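Manganese-binding protein (Chlamydia trachomatis, PDB 6NSI) binds iron, manganese and nickel ions, with a preference for ferrous iron, and delivers them to the membrane permease of an ABC import system. Local coordinates at residues I2-M7 with L53-G58. Numbering follows the deposited sequence.
Sequences IYVLSM and LIFCNG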
loop_
_atom_site.group_PDB
_atom_site.type_symbol
_atom_site.label_atom_id
_atom_site.label_comp_id
_atom_site.label_asym_id
_atom_site.label_seq_id
_atom_site.Cartn_x
_atom_site.Cartn_y
_atom_site.Cartn_z
ATOM N N ILE A 2 -8.218 -14.752 -23.118
ATOM C CA ILE A 2 -6.994 -13.975 -22.934
ATOM C C ILE A 2 -6.738 -13.770 -21.442
ATOM O O ILE A 2 -7.676 -13.557 -20.662
ATOM C CB ILE A 2 -7.102 -12.627 -23.677
ATOM C CG1 ILE A 2 -7.514 -12.849 -25.133
ATOM C CG2 ILE A 2 -5.792 -11.871 -23.625
ATOM C CD1 ILE A 2 -8.839 -12.238 -25.499
ATOM N N TYR A 3 -5.465 -13.835 -21.037
ATOM C CA TYR A 3 -5.063 -13.767 -19.633
ATOM C C TYR A 3 -4.113 -12.601 -19.400
ATOM O O TYR A 3 -3.155 -12.411 -20.159
ATOM C CB TYR A 3 -4.374 -15.055 -19.182
ATOM C CG TYR A 3 -5.318 -16.210 -18.972
ATOM C CD1 TYR A 3 -6.076 -16.310 -17.813
ATOM C CD2 TYR A 3 -5.462 -17.200 -19.945
ATOM C CE1 TYR A 3 -6.946 -17.369 -17.623
ATOM C CE2 TYR A 3 -6.327 -18.262 -19.763
ATOM C CZ TYR A 3 -7.066 -18.344 -18.600
ATOM O OH TYR A 3 -7.930 -19.399 -18.415
ATOM N N VAL A 4 -4.367 -11.849 -18.331
ATOM C CA VAL A 4 -3.470 -10.802 -17.861
ATOM C C VAL A 4 -3.148 -11.080 -16.395
ATOM O O VAL A 4 -4.044 -11.415 -15.610
ATOM C CB VAL A 4 -4.088 -9.405 -18.046
ATOM C CG1 VAL A 4 -3.287 -8.356 -17.266
ATOM C CG2 VAL A 4 -4.144 -9.064 -19.524
ATOM N N LEU A 5 -1.872 -10.960 -16.031
ATOM C CA LEU A 5 -1.389 -11.315 -14.700
ATOM C C LEU A 5 -1.059 -10.058 -13.905
ATOM O O LEU A 5 -0.368 -9.160 -14.402
ATOM C CB LEU A 5 -0.152 -12.217 -14.781
ATOM C CG LEU A 5 0.423 -12.659 -13.428
ATOM C CD1 LEU A 5 -0.601 -13.435 -12.637
ATOM C CD2 LEU A 5 1.696 -13.472 -13.538
ATOM N N SER A 6 -1.559 -9.996 -12.674
ATOM C CA SER A 6 -1.170 -8.972 -11.716
ATOM C C SER A 6 -0.442 -9.627 -10.546
ATOM O O SER A 6 -0.834 -10.700 -10.083
ATOM C CB SER A 6 -2.386 -8.199 -11.201
ATOM O OG SER A 6 -3.042 -7.491 -12.242
ATOM N N MET A 7 0.608 -8.966 -10.054
ATOM C CA MET A 7 1.394 -9.560 -8.973
ATOM C C MET A 7 0.576 -9.715 -7.689
ATOM O O MET A 7 0.708 -10.724 -6.985
ATOM C CB MET A 7 2.651 -8.731 -8.719
ATOM C CG MET A 7 3.793 -9.043 -9.685
ATOM S SD MET A 7 4.277 -10.785 -9.638
ATOM C CE MET A 7 4.649 -10.989 -7.899
ATOM N N LEU A 53 0.352 -9.808 -20.218
ATOM C CA LEU A 53 0.962 -8.692 -19.511
ATOM C C LEU A 53 1.119 -9.113 -18.058
ATOM O O LEU A 53 0.249 -9.806 -17.522
ATOM C CB LEU A 53 0.103 -7.421 -19.600
ATOM C CG LEU A 53 -0.005 -6.645 -20.917
ATOM C CD1 LEU A 53 -1.062 -5.548 -20.798
ATOM C CD2 LEU A 53 1.345 -6.064 -21.300
ATOM N N ILE A 54 2.224 -8.702 -17.433
ATOM C CA ILE A 54 2.495 -8.968 -16.013
ATOM C C ILE A 54 2.675 -7.629 -15.315
ATOM O O ILE A 54 3.684 -6.943 -15.530
ATOM C CB ILE A 54 3.733 -9.842 -15.811
ATOM C CG1 ILE A 54 3.535 -11.209 -16.467
ATOM C CG2 ILE A 54 4.042 -9.976 -14.320
ATOM C CD1 ILE A 54 4.802 -12.054 -16.504
ATOM N N PHE A 55 1.719 -7.271 -14.463
ATOM C CA PHE A 55 1.724 -5.981 -13.782
ATOM C C PHE A 55 2.410 -6.110 -12.418
ATOM O O PHE A 55 1.955 -6.867 -11.553
ATOM C CB PHE A 55 0.292 -5.462 -13.642
ATOM C CG PHE A 55 -0.272 -4.887 -14.916
ATOM C CD1 PHE A 55 -1.189 -5.605 -15.671
ATOM C CD2 PHE A 55 0.111 -3.625 -15.355
ATOM C CE1 PHE A 55 -1.715 -5.075 -16.846
ATOM C CE2 PHE A 55 -0.415 -3.087 -16.532
ATOM C CZ PHE A 55 -1.323 -3.814 -17.275
ATOM N N CYS A 56 3.517 -5.379 -12.246
ATOM C CA CYS A 56 4.334 -5.375 -11.039
ATOM C C CYS A 56 4.292 -4.016 -10.363
ATOM O O CYS A 56 4.107 -2.980 -11.016
ATOM C CB CYS A 56 5.794 -5.693 -11.350
ATOM S SG CYS A 56 5.995 -7.233 -12.217
ATOM N N ASN A 57 4.515 -4.030 -9.051
ATOM C CA ASN A 57 4.625 -2.784 -8.299
ATOM C C ASN A 57 5.952 -2.096 -8.564
ATOM O O ASN A 57 6.010 -0.863 -8.629
ATOM C CB ASN A 57 4.487 -3.049 -6.797
ATOM C CG ASN A 57 4.397 -1.772 -5.992
ATOM O OD1 ASN A 57 3.315 -1.237 -5.822
ATOM N ND2 ASN A 57 5.534 -1.282 -5.479
ATOM N N GLY A 58 7.021 -2.880 -8.727
ATOM C CA GLY A 58 8.360 -2.330 -8.754
ATOM C C GLY A 58 8.728 -1.855 -7.359
ATOM O O GLY A 58 8.160 -2.292 -6.355
#
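Leu5 is held through both its backbone polar groups by residues 53-58: its N donates to Leu53 O at 2.8 Å, and its O accepts from Phe55 N, also at 2.8 Å. Met7 N then binds Phe55 O at 2.9 Å, completing the staggered pattern of parallel strands, whose axes lie 17° apart. Leu5 pairs with Ile54 and Ser6 with Phe55. Ile54 CA adds a CA-H...O contact, 3.3 Å from Leu5 O, a second, weaker donor beside the Phe55 amide.

The apolar contacts divide between the two faces of the sheet. On the face with Ser6, a chi1 of 167° turns Val4 CG1, anti to the backbone N, to the edge of the Phe55 ring near its plane, 3.7 Å from CE1; it also touches Leu53 CB. On the other face Leu5 and Ile54 run side by side, with Leu5 CD2 4.1 Å from Ile54 CG1. Beyond these pairs, Met7 CG packs 3.8 Å from Cys56 SG, while the end of its bent side chain leads away.

This is structural packing, with the Met7 side chain about 13 Å from the bound iron(III) ion. Both strands are interior members of the four-stranded parallel sheet of the N-terminal lobe: 3-6 also bonds to strand 24-27, and 54-56 is flanked by strand 77-79. Ile11 of helix 9-19 packs against Ser6 and Phe55, while Ala120 and Leu121 of helix 107-124 also touch Phe55.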